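Local atomic coordinates of NAD(P)H dehydrogenase (quinone) (PDB entry 1XDI), a protein that catalyses the reduction of quinones such as menadione by NADH or NADPH, using one bound FAD per subunit of a homotetramer. Residues A[349-353]-A[364-368]; A[252-258]-A[267-271]; A[278-282]-A[293-299]; A[58-62]-A[200-205]. All blocks are in the same frame, centred on the assembly; numbering follows the deposited sequence.

How the contacts relate
The four contacts lie in series along the chain, and none touches another. Contacts 1 and 3 are near the cofactor: the side chain of Val352 comes within about 8 Å of a bound FAD and that of Thr281 within about 9 Å, although the centres of the two contacts are about 25 Å apart. Contact 4 joins the helix that carries Lys52, a residue of the FAD site, to a helix of the probable nucleotide-binding domain. Contact 2, a hairpin of that same domain, lies away from the FAD site; its nearest atoms are about 8 Å from contact 4. Contacts 1 and 4, with centres about 29 Å apart, both also touch the second subunit.

Contact 1: A[349-353]-A[364-368]; sequences LRTVA and AVGVP
Arg350 meets Gly366 through its backbone and Pro368 through its side chain, and Val365 packs beside Ala353. The backbone contacts are mostly of the CA-H...O kind. Gly366 CA lies 3.1 Å from Arg350 O, and Ala353 CA lies 3.4 Å from Ala364 O. Glycine suits position 366 because its positive phi of 76° is easily held by that residue.

The contact between Arg350 and Pro368 is apolar on one side and cationic on the other. With chi2 at -54°, the arginine chain bends and carries its guanidinium across the proline at about a right angle. Pro368 CG then sits over one face of the planar group, toward its rim, 3.8 Å from Arg350 NH2. Proline suits this place, since it offers a compact, rigid aliphatic surface just ahead of helix 369-374. The charge itself has a long, weak ion-pair partner in Glu221.

Between aliphatic side chains, the contact is Val365 with Ala353. Val365 CG1 lies 4.1 Å from Ala353 CB and also borders the carbonyl oxygens of Thr351 and Val352. Helix 423-436 covers this side through Ile427, which touches both Ala353 and Val365, while Leu447 of the second subunit packs on Thr351, Val352 and Ala353.

The loop thus enters the first strand of the interface-domain sheet beside its neighbour 361-366. The chemistry implies a junction closed by backbone fit and small aliphatic groups on its buried side, with the long charged side chain of Arg350 on the exposed side.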
loop_
_atom_site.group_PDB
_atom_site.type_symbol
_atom_site.label_atom_id
_atom_site.label_comp_id
_atom_site.label_asym_id
_atom_site.label_seq_id
_atom_site.Cartn_x
_atom_site.Cartn_y
_atom_site.Cartn_z
ATOM N N LEU A 349 -19.479 -4.216 5.242
ATOM C CA LEU A 349 -20.112 -5.482 4.915
ATOM C C LEU A 349 -19.475 -6.249 3.739
ATOM O O LEU A 349 -19.456 -7.470 3.733
ATOM C CB LEU A 349 -21.598 -5.291 4.608
ATOM C CG LEU A 349 -22.613 -4.848 5.656
ATOM C CD1 LEU A 349 -22.653 -5.855 6.798
ATOM C CD2 LEU A 349 -22.232 -3.371 6.127
ATOM N N ARG A 350 -18.954 -5.568 2.738
ATOM C CA ARG A 350 -18.424 -6.310 1.641
ATOM C C ARG A 350 -17.012 -6.834 1.836
ATOM O O ARG A 350 -16.311 -7.179 0.873
ATOM C CB ARG A 350 -18.593 -5.499 0.359
ATOM C CG ARG A 350 -20.067 -5.511 -0.154
ATOM C CD ARG A 350 -20.491 -6.983 -0.290
ATOM N NE ARG A 350 -21.881 -7.253 -0.679
ATOM C CZ ARG A 350 -22.536 -8.369 -0.311
ATOM N NH1 ARG A 350 -21.921 -9.285 0.455
ATOM N NH2 ARG A 350 -23.791 -8.593 -0.718
ATOM N N THR A 351 -16.580 -6.919 3.088
ATOM C CA THR A 351 -15.265 -7.488 3.366
ATOM C C THR A 351 -15.494 -8.788 4.142
ATOM O O THR A 351 -14.632 -9.646 4.203
ATOM C CB THR A 351 -14.360 -6.524 4.168
ATOM O OG1 THR A 351 -15.013 -6.164 5.388
ATOM C CG2 THR A 351 -14.020 -5.282 3.350
ATOM N N VAL A 352 -16.674 -8.930 4.735
ATOM C CA VAL A 352 -17.041 -10.149 5.447
ATOM C C VAL A 352 -16.875 -11.327 4.511
ATOM O O VAL A 352 -17.318 -11.249 3.355
ATOM C CB VAL A 352 -18.521 -10.144 5.843
ATOM C CG1 VAL A 352 -18.933 -11.472 6.451
ATOM C CG2 VAL A 352 -18.767 -9.071 6.772
ATOM N N ALA A 353 -16.258 -12.409 4.989
ATOM C CA ALA A 353 -16.029 -13.633 4.196
ATOM C C ALA A 353 -17.024 -14.590 4.793
ATOM O O ALA A 353 -17.107 -14.677 6.005
ATOM C CB ALA A 353 -14.635 -14.167 4.414
ATOM N N ALA A 364 -17.503 -16.964 -0.099
ATOM C CA ALA A 364 -17.471 -15.805 -0.959
ATOM C C ALA A 364 -17.069 -14.563 -0.158
ATOM O O ALA A 364 -17.098 -14.600 1.085
ATOM C CB ALA A 364 -18.776 -15.610 -1.543
ATOM N N VAL A 365 -16.680 -13.485 -0.864
ATOM C CA VAL A 365 -16.291 -12.195 -0.252
ATOM C C VAL A 365 -16.414 -11.095 -1.300
ATOM O O VAL A 365 -16.062 -11.301 -2.470
ATOM C CB VAL A 365 -14.794 -12.067 0.148
ATOM C CG1 VAL A 365 -14.676 -11.313 1.435
ATOM C CG2 VAL A 365 -14.103 -13.399 0.138
ATOM N N GLY A 366 -16.856 -9.923 -0.858
ATOM C CA GLY A 366 -16.954 -8.786 -1.741
ATOM C C GLY A 366 -18.105 -8.748 -2.726
ATOM O O GLY A 366 -19.074 -9.500 -2.606
ATOM N N VAL A 367 -17.960 -7.900 -3.743
ATOM C CA VAL A 367 -19.025 -7.721 -4.698
ATOM C C VAL A 367 -19.518 -9.007 -5.299
ATOM O O VAL A 367 -18.722 -9.809 -5.724
ATOM C CB VAL A 367 -18.607 -6.785 -5.858
ATOM C CG1 VAL A 367 -19.803 -6.514 -6.763
ATOM C CG2 VAL A 367 -18.089 -5.461 -5.319
ATOM N N PRO A 368 -20.834 -9.234 -5.330
ATOM C CA PRO A 368 -21.296 -10.487 -5.937
ATOM C C PRO A 368 -21.158 -10.427 -7.455
ATOM O O PRO A 368 -21.130 -9.339 -8.008
ATOM C CB PRO A 368 -22.757 -10.563 -5.508
ATOM C CG PRO A 368 -22.745 -9.886 -4.174
ATOM C CD PRO A 368 -21.840 -8.695 -4.405
#

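Contact 2: A[252-258]-A[267-271]; sequences TGAGVLV and EGSHA
Leu257 and Glu267 meet because their first torsions send them along different courses from neighbouring strands. Leu257 places CG opposite its backbone N (chi1 -178°), whereas Glu267 turns CG beside its own N (chi1 -82°) and bends again at chi2. The leucine methyl CD1 consequently rests 3.6 Å from Glu267 CG, the two chains crossing obliquely. Chiefly the aliphatic part of the glutamate is used in this way; its carboxylate continues past the leucine toward Thr252, where Glu267 OE1 stands 3.9 Å from Thr252 OG1. A long chain that is oily near its base and charged at its end suits this exposed position.

Leu257 and Glu267 belong to the antiparallel hairpin of strands 256-260 and 265-268, part of the three-stranded sheet in the probable nucleotide-binding domain. Val256 and Gly268 form its hydrogen-bonded pair: Val256 N donates to Gly268 O at 2.8 Å, and Gly268 N returns a bond to Val256 O at 3.1 Å. The second is the straighter, 151° at the hydrogen. Leu257 and Glu267 are the next pair, non-hydrogen-bonded, with their side chains on one common face.

Val256 points to the other face, and its CG1 packs 3.8 Å from Ala271 CB. A small methyl fits beside the branched valine, and Val249 of the adjoining strand 246-251 touches both Ala271 and Val258. Glycine suits position 255, where a CB would point toward the other strand and run into Gly268 O.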
loop_
_atom_site.group_PDB
_atom_site.type_symbol
_atom_site.label_atom_id
_atom_site.label_comp_id
_atom_site.label_asym_id
_atom_site.label_seq_id
_atom_site.Cartn_x
_atom_site.Cartn_y
_atom_site.Cartn_z
ATOM N N THR A 252 -48.006 -37.345 14.267
ATOM C CA THR A 252 -48.851 -38.479 13.942
ATOM C C THR A 252 -48.470 -39.668 14.769
ATOM O O THR A 252 -47.713 -39.574 15.731
ATOM C CB THR A 252 -48.722 -38.887 12.473
ATOM O OG1 THR A 252 -47.523 -39.655 12.281
ATOM C CG2 THR A 252 -48.661 -37.681 11.624
ATOM N N GLY A 253 -49.006 -40.798 14.355
ATOM C CA GLY A 253 -48.745 -42.039 15.033
ATOM C C GLY A 253 -47.316 -42.136 15.486
ATOM O O GLY A 253 -46.989 -41.793 16.621
ATOM N N ALA A 254 -46.442 -42.584 14.601
ATOM C CA ALA A 254 -45.062 -42.714 15.012
ATOM C C ALA A 254 -44.189 -41.671 14.341
ATOM O O ALA A 254 -43.019 -41.503 14.685
ATOM C CB ALA A 254 -44.579 -44.099 14.687
ATOM N N GLY A 255 -44.762 -40.950 13.388
ATOM C CA GLY A 255 -43.971 -39.945 12.709
ATOM C C GLY A 255 -44.409 -38.520 12.940
ATOM O O GLY A 255 -44.690 -38.078 14.063
ATOM N N VAL A 256 -44.508 -37.812 11.829
ATOM C CA VAL A 256 -44.866 -36.416 11.842
ATOM C C VAL A 256 -45.625 -36.052 10.541
ATOM O O VAL A 256 -45.269 -36.525 9.441
ATOM C CB VAL A 256 -43.547 -35.635 12.007
ATOM C CG1 VAL A 256 -43.382 -34.617 10.940
ATOM C CG2 VAL A 256 -43.490 -35.067 13.378
ATOM N N LEU A 257 -46.682 -35.237 10.661
ATOM C CA LEU A 257 -47.443 -34.818 9.469
ATOM C C LEU A 257 -47.159 -33.371 9.124
ATOM O O LEU A 257 -47.587 -32.465 9.857
ATOM C CB LEU A 257 -48.975 -34.978 9.663
ATOM C CG LEU A 257 -49.824 -34.590 8.432
ATOM C CD1 LEU A 257 -49.466 -35.557 7.308
ATOM C CD2 LEU A 257 -51.291 -34.622 8.703
ATOM N N VAL A 258 -46.437 -33.125 8.033
ATOM C CA VAL A 258 -46.174 -31.714 7.682
ATOM C C VAL A 258 -47.267 -31.268 6.700
ATOM O O VAL A 258 -47.535 -31.954 5.702
ATOM C CB VAL A 258 -44.733 -31.446 7.043
ATOM C CG1 VAL A 258 -44.625 -29.995 6.742
ATOM C CG2 VAL A 258 -43.566 -31.753 8.041
ATOM N N GLU A 267 -45.033 -36.867 4.894
ATOM C CA GLU A 267 -44.958 -37.546 6.172
ATOM C C GLU A 267 -43.527 -38.021 6.503
ATOM O O GLU A 267 -42.892 -38.687 5.720
ATOM C CB GLU A 267 -45.942 -38.752 6.199
ATOM C CG GLU A 267 -47.414 -38.423 6.511
ATOM C CD GLU A 267 -48.073 -39.434 7.498
ATOM O OE1 GLU A 267 -47.361 -39.941 8.418
ATOM O OE2 GLU A 267 -49.298 -39.703 7.376
ATOM N N GLY A 268 -42.988 -37.684 7.650
ATOM C CA GLY A 268 -41.669 -38.207 7.922
ATOM C C GLY A 268 -41.618 -38.790 9.333
ATOM O O GLY A 268 -42.652 -38.909 10.020
ATOM N N SER A 269 -40.430 -39.190 9.774
ATOM C CA SER A 269 -40.333 -39.661 11.137
ATOM C C SER A 269 -40.188 -38.417 12.024
ATOM O O SER A 269 -40.780 -38.347 13.125
ATOM C CB SER A 269 -39.129 -40.564 11.332
ATOM O OG SER A 269 -38.062 -40.159 10.506
ATOM N N HIS A 270 -39.438 -37.432 11.510
ATOM C CA HIS A 270 -39.147 -36.195 12.235
ATOM C C HIS A 270 -39.228 -34.953 11.368
ATOM O O HIS A 270 -39.105 -35.030 10.153
ATOM C CB HIS A 270 -37.720 -36.223 12.797
ATOM C CG HIS A 270 -37.316 -37.533 13.398
ATOM N ND1 HIS A 270 -37.116 -37.705 14.755
ATOM C CD2 HIS A 270 -37.094 -38.740 12.830
ATOM C CE1 HIS A 270 -36.793 -38.962 14.992
ATOM N NE2 HIS A 270 -36.774 -39.610 13.841
ATOM N N ALA A 271 -39.415 -33.804 12.010
ATOM C CA ALA A 271 -39.428 -32.533 11.296
ATOM C C ALA A 271 -38.379 -31.633 11.979
ATOM O O ALA A 271 -38.395 -31.422 13.215
ATOM C CB ALA A 271 -40.809 -31.881 11.353
#

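Contact 3: A[278-282]-A[293-299]; sequences VPNTS and LGRGNYL
Thr281 reaches across to Asn297, Leu293 and Leu299, and its side-chain atoms share two neighbours, Asn297 O and the methyls of Leu293. Thr281 CB lies 3.5 Å from Leu293 CD2. From there the chain forks. With chi1 at 59°, the hydroxyl stands between the backbone N and the carbonyl carbon, and Thr281 OG1 donates a hydrogen bond to Asn297 O, modelled at 2.5 Å, a length not to be trusted in detail. The hydroxyl approaches in the plane of that carbonyl. The other branch, Thr281 CG2, lies 3.6 Å from Asn297 O and more loosely beside Leu299. A threonine suits the place because one small side chain supplies both a polar and an aliphatic tip, while Leu293 slants past it and gives its two methyls to the same residue.

Two residues earlier, Pro279 meets Tyr298. The proline ring and the tyrosine cross at about a right angle, with Pro279 CB 3.3 Å from Tyr298 CD1, and Pro279 CG lies close to the carbonyl oxygens of Gly296 and Asn297.

The shape of 293-299 makes this possible. Asn297 and Tyr298 both face Gly294 in a G1 beta bulge, closed by Gly294 N to Tyr298 O at 2.7 Å and Tyr298 N to Gly294 O at 3.1 Å. Asn297 has a phi of 58°, a left-handed conformation that asparagine adopts more readily than most residues. Gly296, with phi 96°, accepts a backbone shape that other residues tolerate poorly.

Thr281 also touches Cys318, next to Asp317 of the FAD site. The chemistry implies that one polar bond, from hydroxyl to carbonyl, ties the bulge to the end of strand 277-279, with apolar packing beside it.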
loop_
_atom_site.group_PDB
_atom_site.type_symbol
_atom_site.label_atom_id
_atom_site.label_comp_id
_atom_site.label_asym_id
_atom_site.label_seq_id
_atom_site.Cartn_x
_atom_site.Cartn_y
_atom_site.Cartn_z
ATOM N N VAL A 278 -34.576 -15.156 16.387
ATOM C CA VAL A 278 -35.047 -13.888 16.914
ATOM C C VAL A 278 -34.014 -13.280 17.867
ATOM O O VAL A 278 -33.383 -13.982 18.681
ATOM C CB VAL A 278 -36.367 -14.086 17.645
ATOM C CG1 VAL A 278 -36.526 -12.994 18.725
ATOM C CG2 VAL A 278 -37.506 -14.033 16.625
ATOM N N PRO A 279 -33.814 -11.960 17.769
ATOM C CA PRO A 279 -32.827 -11.321 18.642
ATOM C C PRO A 279 -33.228 -11.380 20.092
ATOM O O PRO A 279 -34.394 -11.239 20.412
ATOM C CB PRO A 279 -32.766 -9.917 18.094
ATOM C CG PRO A 279 -34.163 -9.703 17.592
ATOM C CD PRO A 279 -34.453 -10.980 16.880
ATOM N N ASN A 280 -32.268 -11.631 20.963
ATOM C CA ASN A 280 -32.525 -11.719 22.376
ATOM C C ASN A 280 -32.465 -10.337 22.943
ATOM O O ASN A 280 -31.536 -10.004 23.701
ATOM C CB ASN A 280 -31.459 -12.570 23.001
ATOM C CG ASN A 280 -31.520 -13.976 22.516
ATOM O OD1 ASN A 280 -30.600 -14.770 22.719
ATOM N ND2 ASN A 280 -32.612 -14.306 21.862
ATOM N N THR A 281 -33.457 -9.522 22.619
ATOM C CA THR A 281 -33.367 -8.161 23.076
ATOM C C THR A 281 -34.470 -7.694 23.944
ATOM O O THR A 281 -34.740 -6.494 23.997
ATOM C CB THR A 281 -33.315 -7.207 21.923
ATOM O OG1 THR A 281 -34.496 -7.394 21.146
ATOM C CG2 THR A 281 -32.056 -7.439 21.068
ATOM N N SER A 282 -35.120 -8.620 24.624
ATOM C CA SER A 282 -36.200 -8.216 25.492
ATOM C C SER A 282 -35.836 -8.411 26.977
ATOM O O SER A 282 -34.963 -9.222 27.349
ATOM C CB SER A 282 -37.448 -8.981 25.120
ATOM O OG SER A 282 -37.447 -10.246 25.720
ATOM N N LEU A 293 -36.057 -0.665 20.616
ATOM C CA LEU A 293 -35.664 -1.673 19.635
ATOM C C LEU A 293 -36.061 -1.328 18.177
ATOM O O LEU A 293 -37.210 -0.989 17.878
ATOM C CB LEU A 293 -36.252 -3.020 20.047
ATOM C CG LEU A 293 -35.501 -3.534 21.270
ATOM C CD1 LEU A 293 -36.196 -4.706 21.876
ATOM C CD2 LEU A 293 -34.087 -3.942 20.839
ATOM N N GLY A 294 -35.101 -1.395 17.269
ATOM C CA GLY A 294 -35.403 -1.099 15.893
ATOM C C GLY A 294 -36.072 -2.267 15.178
ATOM O O GLY A 294 -36.338 -3.329 15.754
ATOM N N ARG A 295 -36.337 -2.045 13.897
ATOM C CA ARG A 295 -36.966 -3.006 13.010
ATOM C C ARG A 295 -36.451 -4.421 13.180
ATOM O O ARG A 295 -35.291 -4.698 12.902
ATOM C CB ARG A 295 -36.766 -2.541 11.567
ATOM C CG ARG A 295 -37.917 -1.684 11.057
ATOM C CD ARG A 295 -37.557 -0.755 9.877
ATOM N NE ARG A 295 -37.561 0.675 10.260
ATOM C CZ ARG A 295 -38.468 1.271 11.057
ATOM N NH1 ARG A 295 -39.484 0.582 11.598
ATOM N NH2 ARG A 295 -38.368 2.581 11.301
ATOM N N GLY A 296 -37.349 -5.305 13.614
ATOM C CA GLY A 296 -37.031 -6.696 13.834
ATOM C C GLY A 296 -36.715 -6.896 15.296
ATOM O O GLY A 296 -36.175 -7.903 15.659
ATOM N N ASN A 297 -37.069 -5.952 16.144
ATOM C CA ASN A 297 -36.725 -6.042 17.560
ATOM C C ASN A 297 -35.213 -6.143 17.774
ATOM O O ASN A 297 -34.744 -6.708 18.743
ATOM C CB ASN A 297 -37.398 -7.220 18.231
ATOM C CG ASN A 297 -38.868 -7.007 18.424
ATOM O OD1 ASN A 297 -39.305 -6.028 19.015
ATOM N ND2 ASN A 297 -39.654 -7.941 17.932
ATOM N N TYR A 298 -34.470 -5.576 16.839
ATOM C CA TYR A 298 -33.016 -5.562 16.896
ATOM C C TYR A 298 -32.535 -4.304 17.570
ATOM O O TYR A 298 -33.152 -3.248 17.467
ATOM C CB TYR A 298 -32.373 -5.609 15.489
ATOM C CG TYR A 298 -32.449 -6.941 14.837
ATOM C CD1 TYR A 298 -31.906 -8.068 15.456
ATOM C CD2 TYR A 298 -33.073 -7.092 13.614
ATOM C CE1 TYR A 298 -31.989 -9.344 14.857
ATOM C CE2 TYR A 298 -33.168 -8.351 12.995
ATOM C CZ TYR A 298 -32.630 -9.464 13.628
ATOM O OH TYR A 298 -32.799 -10.681 13.086
ATOM N N LEU A 299 -31.398 -4.444 18.242
ATOM C CA LEU A 299 -30.769 -3.347 18.937
ATOM C C LEU A 299 -29.938 -2.643 17.870
ATOM O O LEU A 299 -28.746 -2.836 17.814
ATOM C CB LEU A 299 -29.880 -3.897 20.067
ATOM C CG LEU A 299 -29.836 -3.023 21.315
ATOM C CD1 LEU A 299 -28.508 -3.183 21.940
ATOM C CD2 LEU A 299 -30.073 -1.568 21.000
#

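Contact 4: A[58-62]-A[200-205]; sequences TGLRT and AYTELG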
loop_
_atom_site.group_PDB
_atom_site.type_symbol
_atom_site.label_atom_id
_atom_site.label_comp_id
_atom_site.label_asym_id
_atom_site.label_seq_id
_atom_site.Cartn_x
_atom_site.Cartn_y
_atom_site.Cartn_z
ATOM N N THR A 58 -19.850 -36.615 9.944
ATOM C CA THR A 58 -20.582 -37.101 8.778
ATOM C C THR A 58 -19.584 -37.293 7.653
ATOM O O THR A 58 -19.626 -38.245 6.896
ATOM C CB THR A 58 -21.611 -36.051 8.333
ATOM O OG1 THR A 58 -22.725 -36.034 9.231
ATOM C CG2 THR A 58 -22.109 -36.370 7.003
ATOM N N GLY A 59 -18.670 -36.346 7.563
ATOM C CA GLY A 59 -17.665 -36.398 6.532
ATOM C C GLY A 59 -16.978 -37.732 6.374
ATOM O O GLY A 59 -16.818 -38.210 5.258
ATOM N N LEU A 60 -16.527 -38.304 7.480
ATOM C CA LEU A 60 -15.869 -39.595 7.440
ATOM C C LEU A 60 -16.661 -40.562 6.512
ATOM O O LEU A 60 -16.102 -41.171 5.577
ATOM C CB LEU A 60 -15.755 -40.191 8.861
ATOM C CG LEU A 60 -14.440 -40.188 9.670
ATOM C CD1 LEU A 60 -14.260 -41.599 10.209
ATOM C CD2 LEU A 60 -13.203 -39.803 8.843
ATOM N N ARG A 61 -17.960 -40.709 6.726
ATOM C CA ARG A 61 -18.656 -41.627 5.853
ATOM C C ARG A 61 -18.451 -41.312 4.370
ATOM O O ARG A 61 -18.216 -42.221 3.575
ATOM C CB ARG A 61 -20.130 -41.649 6.178
ATOM C CG ARG A 61 -20.848 -42.600 5.342
ATOM C CD ARG A 61 -22.204 -42.608 5.803
ATOM N NE ARG A 61 -22.759 -43.919 5.550
ATOM C CZ ARG A 61 -23.669 -44.197 4.618
ATOM N NH1 ARG A 61 -24.156 -43.248 3.817
ATOM N NH2 ARG A 61 -24.096 -45.444 4.505
ATOM N N THR A 62 -18.558 -40.024 4.022
ATOM C CA THR A 62 -18.384 -39.550 2.653
ATOM C C THR A 62 -17.172 -40.308 2.155
ATOM O O THR A 62 -17.292 -41.209 1.326
ATOM C CB THR A 62 -18.089 -37.997 2.584
ATOM O OG1 THR A 62 -19.297 -37.232 2.747
ATOM C CG2 THR A 62 -17.456 -37.638 1.259
ATOM N N ALA A 200 -25.672 -32.820 5.551
ATOM C CA ALA A 200 -25.124 -33.735 6.571
ATOM C C ALA A 200 -25.955 -35.040 6.716
ATOM O O ALA A 200 -25.405 -36.132 6.656
ATOM C CB ALA A 200 -25.021 -33.003 7.954
ATOM N N TYR A 201 -27.267 -34.930 6.909
ATOM C CA TYR A 201 -28.097 -36.130 7.036
ATOM C C TYR A 201 -28.134 -37.029 5.756
ATOM O O TYR A 201 -28.151 -38.240 5.860
ATOM C CB TYR A 201 -29.503 -35.734 7.559
ATOM C CG TYR A 201 -29.504 -35.454 9.082
ATOM C CD1 TYR A 201 -29.307 -36.500 9.992
ATOM C CD2 TYR A 201 -29.692 -34.150 9.625
ATOM C CE1 TYR A 201 -29.317 -36.275 11.400
ATOM C CE2 TYR A 201 -29.675 -33.909 11.070
ATOM C CZ TYR A 201 -29.503 -34.993 11.947
ATOM O OH TYR A 201 -29.612 -34.892 13.362
ATOM N N THR A 202 -28.098 -36.449 4.566
ATOM C CA THR A 202 -28.086 -37.210 3.307
ATOM C C THR A 202 -26.791 -38.048 3.278
ATOM O O THR A 202 -26.724 -39.115 2.699
ATOM C CB THR A 202 -28.080 -36.205 2.076
ATOM O OG1 THR A 202 -29.362 -35.570 1.973
ATOM C CG2 THR A 202 -27.646 -36.902 0.749
ATOM N N GLU A 203 -25.742 -37.544 3.907
ATOM C CA GLU A 203 -24.471 -38.242 3.921
ATOM C C GLU A 203 -24.479 -39.376 4.928
ATOM O O GLU A 203 -23.774 -40.368 4.742
ATOM C CB GLU A 203 -23.346 -37.254 4.212
ATOM C CG GLU A 203 -22.981 -36.405 3.026
ATOM C CD GLU A 203 -22.507 -37.276 1.877
ATOM O OE1 GLU A 203 -21.529 -38.024 2.087
ATOM O OE2 GLU A 203 -23.116 -37.225 0.780
ATOM N N LEU A 204 -25.262 -39.243 5.993
ATOM C CA LEU A 204 -25.361 -40.335 6.940
ATOM C C LEU A 204 -26.307 -41.371 6.353
ATOM O O LEU A 204 -26.680 -42.331 7.039
ATOM C CB LEU A 204 -25.896 -39.873 8.328
ATOM C CG LEU A 204 -24.838 -39.206 9.222
ATOM C CD1 LEU A 204 -25.413 -38.911 10.566
ATOM C CD2 LEU A 204 -23.600 -40.101 9.334
ATOM N N GLY A 205 -26.715 -41.189 5.100
ATOM C CA GLY A 205 -27.636 -42.133 4.499
ATOM C C GLY A 205 -29.124 -41.877 4.766
ATOM O O GLY A 205 -29.976 -42.686 4.396
#
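The guanidinium of Arg61 is the flat group here, and the end of helix 192-203 borders it on one face and at an edge. Leu204 C lies over one face, 3.8 Å from Arg61 NH1. Leu204 O also stands over the plane, offset toward the rim. At the edge is Glu203 O, which takes a hydrogen bond from Arg61 NH1 at 3.0 Å. The bond is fairly straight at the hydrogen, 156°, but NH1 stands above the carbonyl plane, 41° out of it. Arg61 gets there by running straight out: CG is opposite the backbone N (chi1 -178°) and the chain stays extended to NE.

Arginine suits this place because carbonyls at a helix C-terminus lack the next turn's amides and would attract a positive group. Gly205, whose positive phi makes it the C-prime residue of a Schellman motif, turns the chain away there.

The carboxylate of Glu203 serves two partners. Thr62 OG1 donates to Glu203 OE1, modelled at 2.5 Å, too short to trust in detail, while OE2 forms a salt bridge with Arg236. Bending at chi2 swings the acid back toward the threonine. Thr58 lies deeper, with Thr58 OG1 3.8 Å from Leu204 CG; its hydroxyl is already bonded to Phe54 O within its own helix, so it meets the leucine by packing.

Helix 48-64 thus docks against the last turn of helix 192-203, which follows strand 185-188. Phe54 touches Ala200 and Leu204 from the former helix, and Phe72 of the second subunit packs on both Arg61 and Leu204.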